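Local coordinates for aldehyde dehydrogenase (Anabaena variabilis, PDB 4H7N), which probably oxidises aldehydes to carboxylic acids with NAD+ as the electron acceptor, at residues Gly79-Ser82 with Ile83-Glu87; Leu322-Glu326 with Lys327-Ile331. All coordinates share one frame; numbering follows the deposited sequence.

Contact 1 (Gly79-Ser82 with Ile83-Glu87)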
loop_
_atom_site.group_PDB
_atom_site.type_symbol
_atom_site.label_atom_id
_atom_site.label_comp_id
_atom_site.label_asym_id
_atom_site.label_seq_id
_atom_site.Cartn_x
_atom_site.Cartn_y
_atom_site.Cartn_z
ATOM N N GLY A 79 -27.584 21.455 -2.150
ATOM C CA GLY A 79 -29.019 21.628 -2.082
ATOM C C GLY A 79 -29.693 21.330 -0.753
ATOM O O GLY A 79 -30.922 21.229 -0.683
ATOM N N ARG A 80 -28.905 21.097 0.296
ATOM C CA ARG A 80 -29.468 20.759 1.578
ATOM C C ARG A 80 -28.739 21.448 2.712
ATOM O O ARG A 80 -27.557 21.796 2.580
ATOM C CB ARG A 80 -29.533 19.211 1.800
ATOM C CG ARG A 80 -28.345 18.361 1.340
ATOM C CD ARG A 80 -27.063 18.600 2.101
ATOM N NE ARG A 80 -26.062 17.579 1.755
ATOM C CZ ARG A 80 -24.764 17.633 2.018
ATOM N NH1 ARG A 80 -24.003 16.589 1.684
ATOM N NH2 ARG A 80 -24.197 18.679 2.635
ATOM N N LEU A 81 -29.458 21.615 3.821
ATOM C CA LEU A 81 -28.929 22.291 5.002
ATOM C C LEU A 81 -28.478 21.374 6.141
ATOM O O LEU A 81 -27.342 21.476 6.575
ATOM C CB LEU A 81 -29.952 23.311 5.535
ATOM C CG LEU A 81 -29.526 24.166 6.735
ATOM C CD1 LEU A 81 -28.194 24.869 6.515
ATOM C CD2 LEU A 81 -30.620 25.197 7.066
ATOM N N SER A 82 -29.343 20.518 6.679
ATOM C CA SER A 82 -28.990 19.856 7.935
ATOM C C SER A 82 -27.776 18.944 7.759
ATOM O O SER A 82 -26.874 18.937 8.613
ATOM C CB SER A 82 -30.189 19.156 8.558
ATOM O OG SER A 82 -30.685 18.180 7.671
ATOM N N ILE A 83 -27.663 18.256 6.629
ATOM C CA ILE A 83 -26.447 17.461 6.363
ATOM C C ILE A 83 -25.257 18.385 6.064
ATOM O O ILE A 83 -24.114 18.041 6.341
ATOM C CB ILE A 83 -26.647 16.398 5.243
ATOM C CG1 ILE A 83 -27.769 15.400 5.569
ATOM C CG2 ILE A 83 -25.386 15.639 4.945
ATOM C CD1 ILE A 83 -27.977 15.073 7.036
ATOM N N THR A 84 -25.505 19.598 5.596
ATOM C CA THR A 84 -24.406 20.567 5.474
ATOM C C THR A 84 -23.805 20.919 6.824
ATOM O O THR A 84 -22.570 20.955 6.990
ATOM C CB THR A 84 -24.862 21.811 4.674
ATOM O OG1 THR A 84 -24.918 21.461 3.289
ATOM C CG2 THR A 84 -23.903 22.926 4.816
ATOM N N VAL A 85 -24.667 21.198 7.787
ATOM C CA VAL A 85 -24.209 21.501 9.150
ATOM C C VAL A 85 -23.363 20.326 9.694
ATOM O O VAL A 85 -22.298 20.513 10.246
ATOM C CB VAL A 85 -25.374 21.780 10.094
ATOM C CG1 VAL A 85 -24.860 22.123 11.483
ATOM C CG2 VAL A 85 -26.233 22.929 9.550
ATOM N N LEU A 86 -23.819 19.112 9.488
ATOM C CA LEU A 86 -23.062 17.949 9.967
ATOM C C LEU A 86 -21.741 17.788 9.263
ATOM O O LEU A 86 -20.736 17.453 9.902
ATOM C CB LEU A 86 -23.888 16.665 9.833
ATOM C CG LEU A 86 -25.308 16.689 10.434
ATOM C CD1 LEU A 86 -25.849 15.256 10.457
ATOM C CD2 LEU A 86 -25.408 17.317 11.834
ATOM N N GLU A 87 -21.705 18.034 7.953
ATOM C CA GLU A 87 -20.421 17.945 7.239
ATOM C C GLU A 87 -19.449 18.915 7.821
ATOM O O GLU A 87 -18.271 18.576 8.044
ATOM C CB GLU A 87 -20.550 18.292 5.763
ATOM C CG GLU A 87 -20.662 17.160 4.833
ATOM C CD GLU A 87 -20.481 17.550 3.375
ATOM O OE1 GLU A 87 -21.527 17.726 2.740
ATOM O OE2 GLU A 87 -19.316 17.611 2.853
HETATM O O HOH W 1 -30.220 17.913 5.014
#
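Leu-81 O accepts from Val-85 N at 2.9 Å and Ser-82 O from Leu-86 N at 3.2 Å, the opening backbone bonds of helix 82-106 as the chain turns into it from the short link after helix 67-78. This is a helix N-terminus gripped by an arginine two residues before its first. The bend at chi2 (66°) brings the Arg-80 chain back over the first turn, where the guanidinium forms an end-on salt bridge with Glu-87: Arg-80 NH1 and NH2 both donate to the single oxygen Glu-87 OE1, at 2.9 and 2.8 Å. That oxygen sits in the guanidinium plane, while the carboxylate plane is turned 79° from it, and OE1 is met on its anti side by donors somewhat out of the carboxylate plane. Arg-80 NH2 also donates to Thr-84 OG1, whose hydroxyl in turn donates to Arg-80 O at 2.8 Å. Arg-80 NH1 has a further partner in Asn-261, and Glu-87 OE2 is held by the backbone of Thr-141. A methionine in place of Arg-80 would probably leave the buried Glu-87 without this countercharge and take from Thr-84 OG1 its guanidinium donor. One face of the guanidinium is covered by Ile-83, whose CG2 stands 3.5 Å above the plane, over its centre.

Contact 2 (Leu322-Glu326 with Lys327-Ile331)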
loop_
_atom_site.group_PDB
_atom_site.type_symbol
_atom_site.label_atom_id
_atom_site.label_comp_id
_atom_site.label_asym_id
_atom_site.label_seq_id
_atom_site.Cartn_x
_atom_site.Cartn_y
_atom_site.Cartn_z
ATOM N N LEU A 322 -36.692 1.789 -13.237
ATOM C CA LEU A 322 -37.329 1.180 -14.428
ATOM C C LEU A 322 -36.916 -0.260 -14.713
ATOM O O LEU A 322 -37.772 -1.123 -14.983
ATOM C CB LEU A 322 -37.065 2.024 -15.670
ATOM C CG LEU A 322 -37.712 3.411 -15.663
ATOM C CD1 LEU A 322 -37.207 4.210 -16.862
ATOM C CD2 LEU A 322 -39.234 3.380 -15.673
ATOM N N ASP A 323 -35.617 -0.544 -14.649
ATOM C CA ASP A 323 -35.138 -1.941 -14.849
ATOM C C ASP A 323 -35.819 -2.865 -13.818
ATOM O O ASP A 323 -36.275 -3.967 -14.149
ATOM C CB ASP A 323 -33.606 -1.992 -14.712
ATOM C CG ASP A 323 -33.069 -3.409 -14.600
ATOM O OD1 ASP A 323 -32.953 -4.100 -15.641
ATOM O OD2 ASP A 323 -32.734 -3.849 -13.478
ATOM N N ALA A 324 -35.883 -2.405 -12.558
ATOM C CA ALA A 324 -36.528 -3.171 -11.480
ATOM C C ALA A 324 -38.003 -3.473 -11.763
ATOM O O ALA A 324 -38.447 -4.629 -11.668
ATOM C CB ALA A 324 -36.392 -2.450 -10.141
ATOM N N VAL A 325 -38.742 -2.430 -12.120
ATOM C CA VAL A 325 -40.151 -2.567 -12.445
ATOM C C VAL A 325 -40.355 -3.489 -13.657
ATOM O O VAL A 325 -41.148 -4.426 -13.594
ATOM C CB VAL A 325 -40.833 -1.192 -12.620
ATOM C CG1 VAL A 325 -42.221 -1.343 -13.261
ATOM C CG2 VAL A 325 -40.951 -0.491 -11.260
ATOM N N GLU A 326 -39.608 -3.273 -14.732
ATOM C CA GLU A 326 -39.648 -4.205 -15.854
ATOM C C GLU A 326 -39.468 -5.668 -15.405
ATOM O O GLU A 326 -40.034 -6.554 -15.996
ATOM C CB GLU A 326 -38.590 -3.818 -16.902
ATOM C CG GLU A 326 -38.243 -4.888 -17.944
ATOM C CD GLU A 326 -39.329 -5.096 -18.982
ATOM O OE1 GLU A 326 -40.413 -4.468 -18.851
ATOM O OE2 GLU A 326 -39.107 -5.893 -19.937
ATOM N N LYS A 327 -38.665 -5.917 -14.369
ATOM C CA LYS A 327 -38.348 -7.282 -13.966
ATOM C C LYS A 327 -39.239 -7.796 -12.839
ATOM O O LYS A 327 -38.976 -8.864 -12.281
ATOM C CB LYS A 327 -36.860 -7.361 -13.593
ATOM C CG LYS A 327 -35.984 -7.311 -14.830
ATOM C CD LYS A 327 -34.512 -7.241 -14.508
ATOM C CE LYS A 327 -33.713 -7.351 -15.809
ATOM N NZ LYS A 327 -32.328 -6.880 -15.508
ATOM N N GLY A 328 -40.265 -7.026 -12.481
ATOM C CA GLY A 328 -41.295 -7.502 -11.577
ATOM C C GLY A 328 -41.355 -6.775 -10.250
ATOM O O GLY A 328 -42.214 -7.088 -9.451
ATOM N N ALA A 329 -40.466 -5.818 -9.983
ATOM C CA ALA A 329 -40.438 -5.192 -8.634
ATOM C C ALA A 329 -41.780 -4.504 -8.337
ATOM O O ALA A 329 -42.479 -4.094 -9.254
ATOM C CB ALA A 329 -39.294 -4.207 -8.516
ATOM N N VAL A 330 -42.140 -4.453 -7.052
ATOM C CA VAL A 330 -43.325 -3.757 -6.551
ATOM C C VAL A 330 -42.856 -2.533 -5.776
ATOM O O VAL A 330 -42.070 -2.670 -4.863
ATOM C CB VAL A 330 -44.120 -4.673 -5.584
ATOM C CG1 VAL A 330 -45.262 -3.919 -4.908
ATOM C CG2 VAL A 330 -44.670 -5.897 -6.343
ATOM N N ILE A 331 -43.321 -1.348 -6.145
ATOM C CA ILE A 331 -42.949 -0.108 -5.482
ATOM C C ILE A 331 -44.014 0.183 -4.451
ATOM O O ILE A 331 -45.168 0.344 -4.814
ATOM C CB ILE A 331 -42.962 1.092 -6.459
ATOM C CG1 ILE A 331 -42.094 0.814 -7.707
ATOM C CG2 ILE A 331 -42.605 2.396 -5.751
ATOM C CD1 ILE A 331 -40.644 0.997 -7.547
HETATM O O HOH W 2 -43.077 -4.565 -11.892
#
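Lys-327 NZ donates to Asp-323 OD1 at 2.9 Å, a salt bridge that spans one turn at the end of helix 311-326. The carboxylate oxygen is met on its syn lone pair, the side of OD2. With CG anti to the carbonyl carbon (chi1 -74°) and the chain extended beyond it, the lysine runs back alongside the last turn, its CG lying 3.4 Å from Asp-323 O. Both charged groups have second partners: NZ also donates to Ser-357 O, and OD2 accepts from Lys-359 N, so the pair ties the helix end to the loop after strand 349-352.

The backbone acceptors are answered by a Schellman motif with Gly-328, at positive phi, as its C-prime residue. Ala-329 N reaches back to Ala-324 O at 2.9 Å, and Gly-328 N to Val-325 O at 3.0 Å; the latter donor stands well above the carbonyl plane, 60° out of it. Lys-327 N is shared more loosely, making weak bonds to both Asp-323 O and Ala-324 O. A water gives one bond to Val-325 O and another to Ala-329 O, bridging the helix end to the outgoing chain, while Gly-328 O accepts from Asn-353 ND2.

Apolar contacts accompany these bonds. Ala-329 CB packs against Ala-324 CB at 3.8 Å, both methyls also touching Met-351 of the neighbouring strand. Farther along, Ile-331 crosses Val-325 at about a right angle, with its CG1 4.0 Å from Val-325 CG2.

Contact 1 comes first along the chain, where helix 67-78 gives way to helix 82-106; contact 2 follows more than 200 residues later, at the passage from helix 311-326 into strand 330-333. Their centres are 32 Å apart and their nearest atoms about 23 Å, so they do not touch and share no helix or strand. Contact 1 is partly buried and joins two helices, whereas contact 2 is at the surface, leading into a strand that is outermost, within this chain, in the seven-stranded mixed sheet. They are thus separate local structures, at the start of one helix and the end of another, without direct coupling, and both lie away from the predicted active-site residue Glu-232.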